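PDB 5LMG: DNA topoisomerase 2-associated protein PAT1 from Saccharomyces cerevisiae, which activates mRNA decapping and represses translation, its C-terminal domain directly binding the decapping enzyme Dcp2 and the 5'-3' exonuclease Xrn1. Local coordinates for residues A[78-83]-A[114-119]; A[98-103]-A[107-112]; A[170-175]-A[179-184]. The protein carries 2 engineered substitutions. All blocks are in the same frame, centred on the assembly; numbering follows the deposited sequence.

Contact 1: A[78-83]-A[114-119]; sequences TAMWEA and NFLDKQ. With MG (magnesium ion), chain N.
The six-membered part of the Trp81 indole meets Leu116 through a single corner: ring atom CE3 lies 3.7 Å from methyl CD2 of Leu116, which approaches obliquely. The Trp81 side chain also packs on Gln120 and Lys123 of helix 118-130 and on the loop residues Ile86 and Asp87. Phe115 keeps its ring away from segment 78-83, and its side chain packs on Leu65 of helix 48-70; what it gives to this contact is its CB, 3.8 Å from Met80 CE. The same Met80 CE stands 3.9 Å from Leu116 CD2, so one methyl packs on two consecutive residues. With CG anti to the backbone N (chi1 -176°), Met80 leaves its helix toward segment 114-119, and bends at chi2 (-90°) and chi3 turn the methyl end across both partners at about a right angle. Leu116 CD2 thus meets Met80 and Trp81 alike, touching two consecutive residues of helix 78-82. Near this apolar patch, Ser77 OG is hydrogen-bonded to Phe115 O.

The third flat group, the Asp117 carboxylate, divides its metal chemistry between its two oxygens. OD2 binds the magnesium ion at 2.2 Å, whereas OD1 remains 3.5 Å from the metal, which makes the coordination monodentate. Water 1, itself a magnesium ligand, donates to Asp117 OD1 over 2.9 Å and closes a ring through the ion. Asp117 is also the N-cap of helix 118-130: its side chain caps a backbone N in the first turn, and Gln120 OE1 accepts a bond from its backbone N. Apolar methyl packing therefore joins the two segments, while the ion, the bound water and the helix N-terminus would together stabilise Asp117 as a carboxylate anion.

Contact 2: A[98-103]-A[107-112]; sequences SMLSFD and KIMPRI
Asp103 and Lys107 are joined by the hydrogen bond across this contact, from Lys107 N to Asp103 O at 2.8 Å. Its N-H...O angle of 160° and C=O...N angle of 162° describe a nearly straight bond, the four-residue step of an alpha helix. It spans the first turn of helix 103-114, for which Phe102 is the N-cap; a type I turn from Met99 to Phe102 leads into it from helix 95-99.

The same carbonyl oxygen is also packed by the aliphatic part of Lys107, whose side chain curls over it, with both CB and CD of Lys107 3.4 Å from Asp103 O. Bends at chi2 and chi3 (109°) keep the aliphatic part close instead of letting it extend straight outward.

The electrostatic component is weaker. Lys107 NZ and Asp103 OD2 are 6.2 Å apart, opposite in charge but not paired, and Asp103 OD1 makes a long, weak ion pair with Lys156. The same lysine is hydrogen-bonded to Ser101 O, which ties the turn to helix 151-174.

Between the two segments, apolar packing comes down to one methyl pair. Leu100 CD1 and Met109 CE approach to 3.6 Å, their side chains crossing at about a right angle. Met109 also packs on Ile164 and Ile167 of helix 151-174, and Leu100 on Leu135, so the pair belongs to the buried interior.

One residue after Met109, Pro110 has no N-H to offer, and helix 103-114 is kinked there, the N of Arg111 also lacking its bond to the preceding turn. The chemistry implies a division of labour: the main-chain bond builds the first turn of helix 103-114, the methyl pair brings the preceding turn against that helix, and the charges of Asp103 and Lys107 add at most long-range attraction.

Contact 3: A[170-175]-A[179-184]; sequences SFLSNN and IEIMGL
Helices 151-174 and 178-191 run in roughly opposite directions where they meet, Leu172 CA and Ile181 CA lying 7.7 Å apart across a short connection. This is a helical hairpin, in keeping with the family's place in the TPR clan of alpha-helical repeat proteins.

Leu172 carries the apolar part of the interface. Its CD2 touches CD1 of Leu184 at 3.8 Å, a methyl-to-methyl contact in which the two side chains cross obliquely. The same CD2 is 4.4 Å from CG1 of Ile181, a looser approach, so a single branch of Leu172 faces residues on successive turns of the second helix. CG of Leu172 lies anti to the carbonyl carbon (chi1 -67°), which brings its end closer to helix 178-191 than its CB direction would suggest. Other helices pack on the cluster: Leu210 of helix 201-216 on Leu172, and Gln126 of helix 118-130 on Leu184.

Nearer the connection the chemistry turns polar. Glu180, extended beyond CG, brings OE1 to 3.8 Å from Asn175 O; two oxygens meet there, and no bond joins them. Lys118 of helix 118-130 supplies the nearby positive charge, through a long, weak ion pair with Glu180 OE1 and packing on Asn175. Asn177 OD1, in the connection, accepts a hydrogen bond from Glu180 N at the start of helix 178-191.

Helix 151-174 closes with its own side-chain bond: Asn174 ND2 donates to Ser170 O at 2.8 Å, bent to 139° at the hydrogen, with the donor tilted 32° from the carbonyl plane.

Overall arrangement
Contact 3 is the buried one; contacts 1 and 2 are partly buried, each setting buried residues (Met80; Leu100 and Met109) beside a more open side. Measured from contact centre to chain centre, contact 1 lies about 25 Å out, contacts 2 and 3 about 17 and 16 Å. Contact 2 nests in the loop that contact 1 closes, and the two meet where Met80 CE packs on Ile112 O. Helix 118-130 carries part of segment 114-119 and packs on contact 3, Lys118 O against Phe171. Helix 151-174, which carries a segment of contact 3, also packs against contact 2. Methyl packing is common to all three; the polar supplements differ: metal-bound helix cap, main-chain helical bond, polar hairpin end.

Contact 1: A[78-83]-A[114-119]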
loop_
_atom_site.group_PDB
_atom_site.type_symbol
_atom_site.label_atom_id
_atom_site.label_comp_id
_atom_site.label_asym_id
_atom_site.label_seq_id
_atom_site.Cartn_x
_atom_site.Cartn_y
_atom_site.Cartn_z
ATOM N N THR A 78 -8.868 -17.638 24.753
ATOM C CA THR A 78 -9.704 -18.575 23.974
ATOM C C THR A 78 -11.045 -17.951 23.546
ATOM O O THR A 78 -11.401 -18.034 22.368
ATOM C CB THR A 78 -9.910 -19.897 24.753
ATOM O OG1 THR A 78 -8.635 -20.449 25.068
ATOM C CG2 THR A 78 -10.730 -20.923 23.981
ATOM N N ALA A 79 -11.787 -17.362 24.506
ATOM C CA ALA A 79 -13.084 -16.726 24.267
ATOM C C ALA A 79 -12.969 -15.569 23.267
ATOM O O ALA A 79 -13.818 -15.460 22.381
ATOM C CB ALA A 79 -13.692 -16.250 25.576
ATOM N N MET A 80 -11.887 -14.750 23.364
ATOM C CA MET A 80 -11.651 -13.633 22.442
ATOM C C MET A 80 -11.368 -14.155 21.020
ATOM O O MET A 80 -11.958 -13.637 20.059
ATOM C CB MET A 80 -10.511 -12.729 22.950
ATOM C CG MET A 80 -10.279 -11.481 22.090
ATOM S SD MET A 80 -9.080 -11.732 20.750
ATOM C CE MET A 80 -7.546 -11.729 21.669
ATOM N N TRP A 81 -10.456 -15.161 20.893
ATOM C CA TRP A 81 -10.106 -15.778 19.613
ATOM C C TRP A 81 -11.361 -16.345 18.937
ATOM O O TRP A 81 -11.587 -16.065 17.764
ATOM C CB TRP A 81 -9.008 -16.864 19.767
ATOM C CG TRP A 81 -8.769 -17.665 18.512
ATOM C CD1 TRP A 81 -9.168 -18.949 18.274
ATOM C CD2 TRP A 81 -8.161 -17.203 17.291
ATOM N NE1 TRP A 81 -8.806 -19.331 17.000
ATOM C CE2 TRP A 81 -8.195 -18.278 16.372
ATOM C CE3 TRP A 81 -7.582 -15.985 16.888
ATOM C CZ2 TRP A 81 -7.667 -18.175 15.076
ATOM C CZ3 TRP A 81 -7.036 -15.895 15.613
ATOM C CH2 TRP A 81 -7.084 -16.978 14.722
ATOM N N GLU A 82 -12.195 -17.076 19.699
ATOM C CA GLU A 82 -13.446 -17.662 19.206
ATOM C C GLU A 82 -14.461 -16.599 18.752
ATOM O O GLU A 82 -15.137 -16.807 17.745
ATOM C CB GLU A 82 -14.060 -18.613 20.242
ATOM C CG GLU A 82 -13.419 -19.991 20.243
ATOM C CD GLU A 82 -14.112 -21.007 21.131
ATOM O OE1 GLU A 82 -15.231 -21.447 20.778
ATOM O OE2 GLU A 82 -13.526 -21.381 22.172
ATOM N N ALA A 83 -14.515 -15.443 19.450
ATOM C CA ALA A 83 -15.402 -14.314 19.119
ATOM C C ALA A 83 -15.030 -13.599 17.793
ATOM O O ALA A 83 -15.822 -12.799 17.295
ATOM C CB ALA A 83 -15.437 -13.319 20.272
ATOM N N ASN A 114 -2.084 -8.065 20.954
ATOM C CA ASN A 114 -1.378 -8.201 22.228
ATOM C C ASN A 114 -1.662 -9.549 22.920
ATOM O O ASN A 114 -0.826 -10.004 23.699
ATOM C CB ASN A 114 -1.742 -7.051 23.181
ATOM C CG ASN A 114 -1.165 -5.710 22.806
ATOM O OD1 ASN A 114 -0.175 -5.599 22.069
ATOM N ND2 ASN A 114 -1.764 -4.655 23.337
ATOM N N PHE A 115 -2.832 -10.172 22.654
ATOM C CA PHE A 115 -3.240 -11.421 23.318
ATOM C C PHE A 115 -3.218 -12.678 22.429
ATOM O O PHE A 115 -3.691 -13.729 22.861
ATOM C CB PHE A 115 -4.627 -11.242 23.980
ATOM C CG PHE A 115 -4.634 -10.192 25.064
ATOM C CD1 PHE A 115 -4.191 -10.491 26.347
ATOM C CD2 PHE A 115 -5.026 -8.884 24.786
ATOM C CE1 PHE A 115 -4.162 -9.507 27.343
ATOM C CE2 PHE A 115 -4.989 -7.900 25.778
ATOM C CZ PHE A 115 -4.564 -8.218 27.053
ATOM N N LEU A 116 -2.640 -12.591 21.223
ATOM C CA LEU A 116 -2.554 -13.734 20.311
ATOM C C LEU A 116 -1.141 -14.275 20.173
ATOM O O LEU A 116 -0.176 -13.545 20.405
ATOM C CB LEU A 116 -3.078 -13.366 18.913
ATOM C CG LEU A 116 -4.521 -12.894 18.774
ATOM C CD1 LEU A 116 -4.781 -12.456 17.367
ATOM C CD2 LEU A 116 -5.518 -13.968 19.196
ATOM N N ASP A 117 -1.022 -15.551 19.762
ATOM C CA ASP A 117 0.277 -16.159 19.487
ATOM C C ASP A 117 0.577 -16.049 17.981
ATOM O O ASP A 117 -0.257 -15.510 17.240
ATOM C CB ASP A 117 0.396 -17.601 20.042
ATOM C CG ASP A 117 -0.488 -18.674 19.419
ATOM O OD1 ASP A 117 -1.026 -18.443 18.319
ATOM O OD2 ASP A 117 -0.612 -19.752 20.018
ATOM N N LYS A 118 1.760 -16.530 17.542
ATOM C CA LYS A 118 2.229 -16.444 16.159
ATOM C C LYS A 118 1.258 -17.055 15.126
ATOM O O LYS A 118 0.907 -16.371 14.156
ATOM C CB LYS A 118 3.644 -17.045 16.032
ATOM C CG LYS A 118 4.314 -16.820 14.674
ATOM C CD LYS A 118 5.612 -17.611 14.573
ATOM C CE LYS A 118 5.933 -17.993 13.148
ATOM N NZ LYS A 118 7.292 -18.587 13.020
ATOM N N GLN A 119 0.824 -18.315 15.334
ATOM C CA GLN A 119 -0.070 -19.021 14.405
ATOM C C GLN A 119 -1.456 -18.365 14.286
ATOM O O GLN A 119 -2.044 -18.391 13.199
ATOM C CB GLN A 119 -0.184 -20.520 14.727
ATOM C CG GLN A 119 1.100 -21.343 14.449
ATOM C CD GLN A 119 1.668 -21.186 13.046
ATOM O OE1 GLN A 119 2.789 -20.701 12.855
ATOM N NE2 GLN A 119 0.907 -21.574 12.033
HETATM MG MG MG N . -1.528 -21.646 19.538
HETATM O O HOH W 1 -2.164 -20.968 17.610
HETATM O O HOH W 2 -3.563 -21.013 20.432
#

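Contact 2: A[98-103]-A[107-112]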
loop_
_atom_site.group_PDB
_atom_site.type_symbol
_atom_site.label_atom_id
_atom_site.label_comp_id
_atom_site.label_asym_id
_atom_site.label_seq_id
_atom_site.Cartn_x
_atom_site.Cartn_y
_atom_site.Cartn_z
ATOM N N SER A 98 -15.824 -8.771 7.453
ATOM C CA SER A 98 -16.903 -7.780 7.574
ATOM C C SER A 98 -16.730 -6.841 8.770
ATOM O O SER A 98 -17.070 -5.660 8.650
ATOM C CB SER A 98 -18.263 -8.457 7.604
ATOM O OG SER A 98 -18.656 -8.758 6.275
ATOM N N MET A 99 -16.152 -7.342 9.898
ATOM C CA MET A 99 -15.875 -6.544 11.104
ATOM C C MET A 99 -14.898 -5.400 10.787
ATOM O O MET A 99 -14.977 -4.328 11.394
ATOM C CB MET A 99 -15.343 -7.424 12.253
ATOM C CG MET A 99 -16.448 -8.173 12.989
ATOM S SD MET A 99 -15.992 -8.844 14.624
ATOM C CE MET A 99 -15.138 -10.318 14.139
ATOM N N LEU A 100 -14.028 -5.626 9.788
ATOM C CA LEU A 100 -13.027 -4.691 9.288
ATOM C C LEU A 100 -13.642 -3.553 8.443
ATOM O O LEU A 100 -12.934 -2.613 8.099
ATOM C CB LEU A 100 -11.939 -5.456 8.508
ATOM C CG LEU A 100 -10.633 -5.801 9.244
ATOM C CD1 LEU A 100 -10.872 -6.716 10.417
ATOM C CD2 LEU A 100 -9.658 -6.495 8.309
ATOM N N SER A 101 -14.954 -3.640 8.111
ATOM C CA SER A 101 -15.709 -2.592 7.400
ATOM C C SER A 101 -16.044 -1.451 8.357
ATOM O O SER A 101 -16.405 -0.378 7.895
ATOM C CB SER A 101 -17.029 -3.134 6.856
ATOM O OG SER A 101 -16.845 -4.018 5.767
ATOM N N PHE A 102 -15.977 -1.694 9.682
ATOM C CA PHE A 102 -16.312 -0.709 10.713
ATOM C C PHE A 102 -15.069 -0.185 11.424
ATOM O O PHE A 102 -14.155 -0.968 11.707
ATOM C CB PHE A 102 -17.296 -1.314 11.726
ATOM C CG PHE A 102 -18.620 -1.728 11.122
ATOM C CD1 PHE A 102 -19.658 -0.812 10.985
ATOM C CD2 PHE A 102 -18.823 -3.030 10.671
ATOM C CE1 PHE A 102 -20.874 -1.189 10.406
ATOM C CE2 PHE A 102 -20.038 -3.405 10.085
ATOM C CZ PHE A 102 -21.056 -2.483 9.961
ATOM N N ASP A 103 -15.034 1.135 11.720
ATOM C CA ASP A 103 -13.903 1.778 12.422
ATOM C C ASP A 103 -13.609 1.115 13.758
ATOM O O ASP A 103 -12.439 0.938 14.102
ATOM C CB ASP A 103 -14.136 3.276 12.634
ATOM C CG ASP A 103 -14.445 4.021 11.366
ATOM O OD1 ASP A 103 -13.607 3.981 10.431
ATOM O OD2 ASP A 103 -15.532 4.623 11.293
ATOM N N LYS A 107 -10.055 -0.292 14.945
ATOM C CA LYS A 107 -9.397 0.300 16.110
ATOM C C LYS A 107 -9.003 -0.707 17.223
ATOM O O LYS A 107 -8.006 -0.463 17.894
ATOM C CB LYS A 107 -10.211 1.473 16.663
ATOM C CG LYS A 107 -9.956 2.749 15.850
ATOM C CD LYS A 107 -11.198 3.614 15.713
ATOM C CE LYS A 107 -11.089 4.869 16.534
ATOM N NZ LYS A 107 -12.342 5.671 16.495
ATOM N N ILE A 108 -9.711 -1.845 17.366
ATOM C CA ILE A 108 -9.398 -2.862 18.389
ATOM C C ILE A 108 -8.256 -3.832 17.959
ATOM O O ILE A 108 -7.719 -4.545 18.811
ATOM C CB ILE A 108 -10.686 -3.622 18.837
ATOM C CG1 ILE A 108 -10.501 -4.409 20.163
ATOM C CG2 ILE A 108 -11.262 -4.518 17.745
ATOM C CD1 ILE A 108 -11.003 -3.722 21.355
ATOM N N MET A 109 -7.896 -3.852 16.651
ATOM C CA MET A 109 -6.890 -4.753 16.075
ATOM C C MET A 109 -5.519 -4.749 16.792
ATOM O O MET A 109 -5.055 -5.852 17.079
ATOM C CB MET A 109 -6.721 -4.518 14.571
ATOM C CG MET A 109 -6.543 -5.804 13.782
ATOM S SD MET A 109 -7.755 -7.104 14.147
ATOM C CE MET A 109 -9.213 -6.357 13.603
ATOM N N PRO A 110 -4.861 -3.602 17.145
ATOM C CA PRO A 110 -3.571 -3.704 17.866
ATOM C C PRO A 110 -3.694 -4.378 19.238
ATOM O O PRO A 110 -2.814 -5.153 19.619
ATOM C CB PRO A 110 -3.078 -2.251 17.964
ATOM C CG PRO A 110 -3.899 -1.478 16.987
ATOM C CD PRO A 110 -5.217 -2.186 16.897
ATOM N N ARG A 111 -4.814 -4.128 19.942
ATOM C CA ARG A 111 -5.121 -4.699 21.252
ATOM C C ARG A 111 -5.384 -6.199 21.162
ATOM O O ARG A 111 -4.936 -6.946 22.036
ATOM C CB ARG A 111 -6.284 -3.955 21.904
ATOM C CG ARG A 111 -5.921 -2.516 22.257
ATOM C CD ARG A 111 -7.155 -1.640 22.328
ATOM N NE ARG A 111 -7.975 -1.950 23.501
ATOM C CZ ARG A 111 -9.209 -1.501 23.690
ATOM N NH1 ARG A 111 -9.783 -0.718 22.787
ATOM N NH2 ARG A 111 -9.882 -1.836 24.781
ATOM N N ILE A 112 -6.065 -6.644 20.079
ATOM C CA ILE A 112 -6.303 -8.061 19.775
ATOM C C ILE A 112 -4.940 -8.788 19.666
ATOM O O ILE A 112 -4.747 -9.845 20.284
ATOM C CB ILE A 112 -7.159 -8.223 18.476
ATOM C CG1 ILE A 112 -8.636 -7.837 18.722
ATOM C CG2 ILE A 112 -7.041 -9.656 17.899
ATOM C CD1 ILE A 112 -9.515 -7.826 17.458
#

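Contact 3: A[170-175]-A[179-184]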
loop_
_atom_site.group_PDB
_atom_site.type_symbol
_atom_site.label_atom_id
_atom_site.label_comp_id
_atom_site.label_asym_id
_atom_site.label_seq_id
_atom_site.Cartn_x
_atom_site.Cartn_y
_atom_site.Cartn_z
ATOM N N SER A 170 5.056 -4.841 11.289
ATOM C CA SER A 170 5.695 -5.257 12.545
ATOM C C SER A 170 5.744 -6.782 12.715
ATOM O O SER A 170 6.807 -7.319 13.030
ATOM C CB SER A 170 5.035 -4.583 13.747
ATOM O OG SER A 170 3.877 -5.281 14.183
ATOM N N PHE A 171 4.611 -7.473 12.472
ATOM C CA PHE A 171 4.527 -8.925 12.556
ATOM C C PHE A 171 5.448 -9.651 11.546
ATOM O O PHE A 171 6.109 -10.612 11.932
ATOM C CB PHE A 171 3.068 -9.417 12.435
ATOM C CG PHE A 171 2.928 -10.920 12.307
ATOM C CD1 PHE A 171 3.089 -11.747 13.412
ATOM C CD2 PHE A 171 2.649 -11.506 11.079
ATOM C CE1 PHE A 171 2.976 -13.139 13.287
ATOM C CE2 PHE A 171 2.540 -12.898 10.954
ATOM C CZ PHE A 171 2.702 -13.703 12.060
ATOM N N LEU A 172 5.472 -9.214 10.269
ATOM C CA LEU A 172 6.300 -9.846 9.234
ATOM C C LEU A 172 7.801 -9.589 9.426
ATOM O O LEU A 172 8.626 -10.437 9.083
ATOM C CB LEU A 172 5.850 -9.438 7.814
ATOM C CG LEU A 172 4.469 -9.936 7.354
ATOM C CD1 LEU A 172 4.128 -9.395 5.998
ATOM C CD2 LEU A 172 4.397 -11.458 7.323
ATOM N N SER A 173 8.141 -8.419 9.989
ATOM C CA SER A 173 9.504 -7.983 10.265
ATOM C C SER A 173 10.133 -8.805 11.390
ATOM O O SER A 173 11.352 -8.946 11.414
ATOM C CB SER A 173 9.506 -6.508 10.656
ATOM O OG SER A 173 10.784 -6.056 11.075
ATOM N N ASN A 174 9.297 -9.330 12.313
ATOM C CA ASN A 174 9.702 -10.066 13.506
ATOM C C ASN A 174 9.390 -11.572 13.530
ATOM O O ASN A 174 10.281 -12.355 13.844
ATOM C CB ASN A 174 9.077 -9.407 14.749
ATOM C CG ASN A 174 9.642 -8.052 15.087
ATOM O OD1 ASN A 174 10.815 -7.914 15.451
ATOM N ND2 ASN A 174 8.803 -7.025 15.020
ATOM N N ASN A 175 8.123 -11.964 13.273
ATOM C CA ASN A 175 7.637 -13.345 13.409
ATOM C C ASN A 175 7.289 -14.097 12.097
ATOM O O ASN A 175 6.328 -14.876 12.084
ATOM C CB ASN A 175 6.421 -13.373 14.355
ATOM C CG ASN A 175 6.686 -12.876 15.755
ATOM O OD1 ASN A 175 7.045 -13.645 16.652
ATOM N ND2 ASN A 175 6.468 -11.584 15.979
ATOM N N ILE A 179 8.914 -19.733 4.180
ATOM C CA ILE A 179 7.712 -20.522 3.869
ATOM C C ILE A 179 6.415 -19.714 4.095
ATOM O O ILE A 179 5.536 -19.716 3.230
ATOM C CB ILE A 179 7.720 -21.882 4.641
ATOM C CG1 ILE A 179 8.850 -22.817 4.124
ATOM C CG2 ILE A 179 6.345 -22.586 4.588
ATOM C CD1 ILE A 179 9.330 -23.909 5.132
ATOM N N GLU A 180 6.318 -19.025 5.249
ATOM C CA GLU A 180 5.150 -18.244 5.649
ATOM C C GLU A 180 4.887 -17.026 4.745
ATOM O O GLU A 180 3.745 -16.855 4.314
ATOM C CB GLU A 180 5.234 -17.857 7.135
ATOM C CG GLU A 180 4.984 -19.037 8.070
ATOM C CD GLU A 180 5.443 -18.886 9.510
ATOM O OE1 GLU A 180 6.155 -17.901 9.815
ATOM O OE2 GLU A 180 5.123 -19.780 10.328
ATOM N N ILE A 181 5.935 -16.219 4.427
ATOM C CA ILE A 181 5.844 -15.052 3.524
ATOM C C ILE A 181 5.449 -15.517 2.112
ATOM O O ILE A 181 4.544 -14.926 1.515
ATOM C CB ILE A 181 7.138 -14.186 3.517
ATOM C CG1 ILE A 181 7.409 -13.595 4.912
ATOM C CG2 ILE A 181 7.061 -13.056 2.461
ATOM C CD1 ILE A 181 8.877 -13.524 5.266
ATOM N N MET A 182 6.089 -16.609 1.614
ATOM C CA MET A 182 5.780 -17.199 0.304
ATOM C C MET A 182 4.313 -17.628 0.280
ATOM O O MET A 182 3.606 -17.309 -0.677
ATOM C CB MET A 182 6.726 -18.362 -0.054
ATOM C CG MET A 182 8.183 -17.939 -0.300
ATOM S SD MET A 182 8.409 -16.666 -1.574
ATOM C CE MET A 182 9.088 -15.366 -0.605
ATOM N N GLY A 183 3.857 -18.226 1.389
ATOM C CA GLY A 183 2.469 -18.630 1.589
ATOM C C GLY A 183 1.488 -17.474 1.419
ATOM O O GLY A 183 0.484 -17.619 0.717
ATOM N N LEU A 184 1.798 -16.300 2.011
ATOM C CA LEU A 184 0.938 -15.105 1.932
ATOM C C LEU A 184 0.876 -14.521 0.524
ATOM O O LEU A 184 -0.191 -14.095 0.088
ATOM C CB LEU A 184 1.342 -14.026 2.965
ATOM C CG LEU A 184 1.247 -14.400 4.459
ATOM C CD1 LEU A 184 1.793 -13.283 5.321
ATOM C CD2 LEU A 184 -0.191 -14.704 4.878
#